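Long-range contact in ketosynthase (Streptomyces sp. MSC090213JE08, PDB 6KXD), which probably catalyses the condensation of an acyl chain with malonyl-ACP, with loss of carbon dioxide, to give a 3-oxoacyl-ACP during polyketide assembly: residues 383-391 with 399-407. Sequence-based numbering, arbitrary orientation.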
ATOM      1  N   ALA A 383      10.859  32.909   0.955  1.00 59.86           N
ATOM      2  CA  ALA A 383      11.653  32.575   2.122  1.00 62.29           C
ATOM      3  C   ALA A 383      12.889  31.805   1.677  1.00 55.41           C
ATOM      4  O   ALA A 383      12.912  31.271   0.578  1.00 66.11           O
ATOM      5  CB  ALA A 383      10.841  31.767   3.109  1.00 64.26           C
ATOM      6  N   ASP A 384      13.865  31.734   2.579  1.00 65.86           N
ATOM      7  CA  ASP A 384      15.042  30.939   2.401  1.00 71.07           C
ATOM      8  C   ASP A 384      14.714  29.538   2.931  1.00 66.84           C
ATOM      9  O   ASP A 384      15.168  29.130   4.004  1.00 80.93           O
ATOM     10  CB  ASP A 384      16.247  31.574   3.094  1.00 76.04           C
ATOM     11  CG  ASP A 384      17.469  30.674   3.074  1.00 76.05           C
ATOM     12  OD1 ASP A 384      17.796  30.163   1.985  1.00 72.57           O
ATOM     13  OD2 ASP A 384      18.049  30.458   4.155  1.00 83.60           O
ATOM     14  N   VAL A 385      13.879  28.829   2.178  1.00 70.41           N
ATOM     15  CA  VAL A 385      13.411  27.501   2.581  1.00 64.28           C
ATOM     16  C   VAL A 385      14.499  26.484   2.232  1.00 54.52           C
ATOM     17  O   VAL A 385      14.775  26.204   1.074  1.00 58.55           O
ATOM     18  CB  VAL A 385      12.058  27.183   1.930  1.00 69.26           C
ATOM     19  CG1 VAL A 385      11.029  28.261   2.215  1.00 70.00           C
ATOM     20  CG2 VAL A 385      12.183  26.992   0.445  1.00 77.48           C
ATOM     21  N   ARG A 386      15.142  25.950   3.269  1.00 60.15           N
ATOM     22  CA  ARG A 386      16.211  24.983   3.109  1.00 63.85           C
ATOM     23  C   ARG A 386      15.719  23.567   3.490  1.00 55.58           C
ATOM     24  O   ARG A 386      16.182  22.613   2.904  1.00 54.23           O
ATOM     25  CB  ARG A 386      17.440  25.394   3.932  1.00 72.80           C
ATOM     26  CG  ARG A 386      18.094  26.710   3.516  1.00 81.23           C
ATOM     27  CD  ARG A 386      18.852  27.356   4.672  1.00 91.26           C
ATOM     28  NE  ARG A 386      17.967  27.781   5.767  1.00102.09           N
ATOM     29  CZ  ARG A 386      18.348  28.012   7.026  1.00100.50           C
ATOM     30  NH1 ARG A 386      19.631  27.986   7.347  1.00 91.93           N
ATOM     31  NH2 ARG A 386      17.445  28.258   7.965  1.00 93.80           N
ATOM     32  N   ILE A 387      14.830  23.457   4.488  1.00 60.31           N
ATOM     33  CA  ILE A 387      14.402  22.166   5.040  1.00 59.01           C
ATOM     34  C   ILE A 387      12.899  22.245   5.303  1.00 56.61           C
ATOM     35  O   ILE A 387      12.411  23.212   5.905  1.00 57.69           O
ATOM     36  CB  ILE A 387      15.219  21.803   6.302  1.00 58.83           C
ATOM     37  CG1 ILE A 387      16.726  21.811   6.010  1.00 55.83           C
ATOM     38  CG2 ILE A 387      14.761  20.467   6.888  1.00 58.86           C
ATOM     39  CD1 ILE A 387      17.599  21.391   7.174  1.00 53.73           C
ATOM     40  N   VAL A 388      12.161  21.236   4.817  1.00 50.56           N
ATOM     41  CA  VAL A 388      10.724  21.248   4.893  1.00 47.82           C
ATOM     42  C   VAL A 388      10.237  19.882   5.398  1.00 47.70           C
ATOM     43  O   VAL A 388      10.793  18.862   5.073  1.00 52.50           O
ATOM     44  CB  VAL A 388      10.086  21.604   3.543  1.00 51.47           C
ATOM     45  CG1 VAL A 388       8.575  21.659   3.642  1.00 51.26           C
ATOM     46  CG2 VAL A 388      10.633  22.902   2.975  1.00 55.40           C
ATOM     47  N   GLN A 389       9.237  19.931   6.274  1.00 50.10           N
ATOM     48  CA  GLN A 389       8.537  18.757   6.780  1.00 52.31           C
ATOM     49  C   GLN A 389       7.194  18.638   6.048  1.00 52.88           C
ATOM     50  O   GLN A 389       6.435  19.577   5.913  1.00 45.18           O
ATOM     51  CB  GLN A 389       8.407  18.855   8.295  1.00 49.84           C
ATOM     52  CG  GLN A 389       7.473  17.829   8.906  1.00 48.91           C
ATOM     53  CD  GLN A 389       7.368  18.060  10.394  1.00 50.47           C
ATOM     54  OE1 GLN A 389       8.348  18.387  11.053  1.00 57.33           O
ATOM     55  NE2 GLN A 389       6.181  17.892  10.934  1.00 48.45           N
ATOM     56  N   ASN A 390       6.931  17.442   5.532  1.00 43.72           N
ATOM     57  CA  ASN A 390       5.667  17.158   4.931  1.00 45.88           C
ATOM     58  C   ASN A 390       4.965  16.078   5.743  1.00 47.44           C
ATOM     59  O   ASN A 390       5.423  14.942   5.766  1.00 44.34           O
ATOM     60  CB  ASN A 390       5.871  16.662   3.501  1.00 46.04           C
ATOM     61  CG  ASN A 390       4.591  16.427   2.732  1.00 50.79           C
ATOM     62  OD1 ASN A 390       3.722  17.311   2.682  1.00 46.25           O
ATOM     63  ND2 ASN A 390       4.498  15.264   2.090  1.00 45.85           N
ATOM     64  N   ASN A 391       3.832  16.453   6.337  1.00 46.00           N
ATOM     65  CA  ASN A 391       3.071  15.643   7.191  1.00 43.51           C
ATOM     66  C   ASN A 391       1.994  14.910   6.406  1.00 44.92           C
ATOM     67  O   ASN A 391       1.435  15.388   5.416  1.00 40.76           O
ATOM     68  CB  ASN A 391       2.318  16.415   8.269  1.00 41.45           C
ATOM     69  CG  ASN A 391       3.206  16.979   9.356  1.00 44.83           C
ATOM     70  OD1 ASN A 391       4.422  16.819   9.346  1.00 45.57           O
ATOM     71  ND2 ASN A 391       2.581  17.642  10.313  1.00 45.66           N
ATOM     72  N   ASN A 399       0.614   7.326  10.255  1.00 37.19           N
ATOM     73  CA  ASN A 399       1.245   8.597  10.064  1.00 42.87           C
ATOM     74  C   ASN A 399       2.586   8.401   9.376  1.00 37.88           C
ATOM     75  O   ASN A 399       3.353   7.480   9.715  1.00 38.04           O
ATOM     76  CB  ASN A 399       1.484   9.335  11.381  1.00 45.34           C
ATOM     77  CG  ASN A 399       0.245   9.439  12.225  1.00 40.00           C
ATOM     78  OD1 ASN A 399      -0.711  10.138  11.874  1.00 42.76           O
ATOM     79  ND2 ASN A 399       0.248   8.727  13.353  1.00 42.95           N
ATOM     80  N   ALA A 400       2.881   9.297   8.437  1.00 35.80           N
ATOM     81  CA  ALA A 400       4.136   9.367   7.770  1.00 37.28           C
ATOM     82  C   ALA A 400       4.516  10.844   7.586  1.00 41.38           C
ATOM     83  O   ALA A 400       3.754  11.620   7.051  1.00 39.86           O
ATOM     84  CB  ALA A 400       4.075   8.691   6.426  1.00 37.32           C
ATOM     85  N   VAL A 401       5.737  11.153   7.981  1.00 38.46           N
ATOM     86  CA  VAL A 401       6.290  12.495   7.921  1.00 44.17           C
ATOM     87  C   VAL A 401       7.598  12.417   7.153  1.00 40.20           C
ATOM     88  O   VAL A 401       8.444  11.554   7.432  1.00 44.64           O
ATOM     89  CB  VAL A 401       6.485  13.044   9.344  1.00 41.38           C
ATOM     90  CG1 VAL A 401       7.094  14.432   9.281  1.00 46.23           C
ATOM     91  CG2 VAL A 401       5.177  13.019  10.108  1.00 45.71           C
ATOM     92  N   LEU A 402       7.727  13.272   6.134  1.00 39.63           N
ATOM     93  CA  LEU A 402       8.846  13.304   5.255  1.00 41.67           C
ATOM     94  C   LEU A 402       9.571  14.642   5.410  1.00 44.29           C
ATOM     95  O   LEU A 402       8.904  15.670   5.504  1.00 46.55           O
ATOM     96  CB  LEU A 402       8.308  13.142   3.838  1.00 41.54           C
ATOM     97  CG  LEU A 402       9.291  13.335   2.691  1.00 44.05           C
ATOM     98  CD1 LEU A 402      10.235  12.153   2.601  1.00 47.16           C
ATOM     99  CD2 LEU A 402       8.539  13.538   1.380  1.00 46.89           C
ATOM    100  N   ILE A 403      10.899  14.563   5.442  1.00 48.03           N
ATOM    101  CA  ILE A 403      11.778  15.724   5.557  1.00 51.79           C
ATOM    102  C   ILE A 403      12.642  15.771   4.306  1.00 49.59           C
ATOM    103  O   ILE A 403      13.417  14.830   4.033  1.00 47.50           O
ATOM    104  CB  ILE A 403      12.658  15.700   6.817  1.00 53.07           C
ATOM    105  CG1 ILE A 403      11.912  15.380   8.117  1.00 53.39           C
ATOM    106  CG2 ILE A 403      13.426  17.009   6.922  1.00 59.21           C
ATOM    107  CD1 ILE A 403      10.843  16.350   8.528  1.00 58.56           C
ATOM    108  N   LEU A 404      12.490  16.887   3.576  1.00 44.35           N
ATOM    109  CA  LEU A 404      13.282  17.252   2.435  1.00 49.74           C
ATOM    110  C   LEU A 404      14.181  18.444   2.793  1.00 50.71           C
ATOM    111  O   LEU A 404      13.861  19.212   3.696  1.00 49.47           O
ATOM    112  CB  LEU A 404      12.324  17.619   1.302  1.00 50.18           C
ATOM    113  CG  LEU A 404      11.372  16.511   0.845  1.00 50.24           C
ATOM    114  CD1 LEU A 404      10.469  17.004  -0.261  1.00 51.61           C
ATOM    115  CD2 LEU A 404      12.148  15.298   0.381  1.00 50.87           C
ATOM    116  N   GLY A 405      15.291  18.562   2.062  1.00 57.23           N
ATOM    117  CA  GLY A 405      16.308  19.580   2.245  1.00 58.17           C
ATOM    118  C   GLY A 405      16.856  20.073   0.921  1.00 59.03           C
ATOM    119  O   GLY A 405      16.705  19.405  -0.113  1.00 53.16           O
ATOM    120  N   THR A 406      17.485  21.260   0.937  1.00 59.71           N
ATOM    121  CA  THR A 406      18.137  21.772  -0.273  1.00 61.01           C
ATOM    122  C   THR A 406      19.342  20.877  -0.540  1.00 60.16           C
ATOM    123  O   THR A 406      20.000  20.471   0.405  1.00 56.32           O
ATOM    124  CB  THR A 406      18.556  23.248  -0.149  1.00 65.38           C
ATOM    125  OG1 THR A 406      17.424  24.019   0.254  1.00 71.33           O
ATOM    126  CG2 THR A 406      19.092  23.811  -1.451  1.00 58.23           C
ATOM    127  N   TYR A 407      19.641  20.596  -1.807  1.00 66.17           N
ATOM    128  CA  TYR A 407      20.777  19.766  -2.081  1.00 70.27           C
ATOM    129  C   TYR A 407      22.051  20.531  -1.709  1.00 77.30           C
ATOM    130  O   TYR A 407      22.265  21.604  -2.251  1.00 62.16           O
ATOM    131  CB  TYR A 407      20.814  19.316  -3.541  1.00 76.92           C
ATOM    132  CG  TYR A 407      22.150  18.725  -3.908  1.00 83.32           C
ATOM    133  CD1 TYR A 407      22.801  17.867  -3.033  1.00 80.53           C
ATOM    134  CD2 TYR A 407      22.790  19.059  -5.092  1.00 86.90           C
ATOM    135  CE1 TYR A 407      24.046  17.343  -3.330  1.00 88.93           C
ATOM    136  CE2 TYR A 407      24.033  18.531  -5.405  1.00 92.08           C
ATOM    137  CZ  TYR A 407      24.663  17.671  -4.521  1.00 89.12           C
ATOM    138  OH  TYR A 407      25.886  17.132  -4.793  1.00 99.80           O
TER
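Q389 slants across V401 and I403 on the neighbouring strand: its CG is 3.4 Å from V401 CG1, while its CB meets I403 CD1 at 3.5 Å. With CG anti to the backbone N (chi1 169°) and the chain extended beyond it, the amide reaches N391, where NE2 donates to a lone pair of N391 OD1 at 2.6 Å, the acceptor lying close to the Q389 amide plane. OE1 is hydrogen-bonded to Y320 OH, and N391 ND2 to E312 OE1, so both amides are fixed in rotation. Shortening this side chain to an alanine would probably leave N391 OD1 and Y320 OH without their Q389 partner and open a gap beside V401 CG1. Further along the same face, I387 and I403 touch through their CG2 methyls (3.7 Å).

The backbones form an antiparallel hairpin, strand axes at 162°; V388–L404 and N390–L402 are its hydrogen-bonded pairs, N390 N to L402 O being nearly straight (173°). Beyond them, R386 O accepts from both T406 N (2.7 Å) and T406 OG1 (3.2 Å).

The Q389–I403 face packs on helix 274-288, and V388 and L404 on helix 341-355, consistent with the layered thiolase fold; strands 297-299 and 255-264 flank the hairpin.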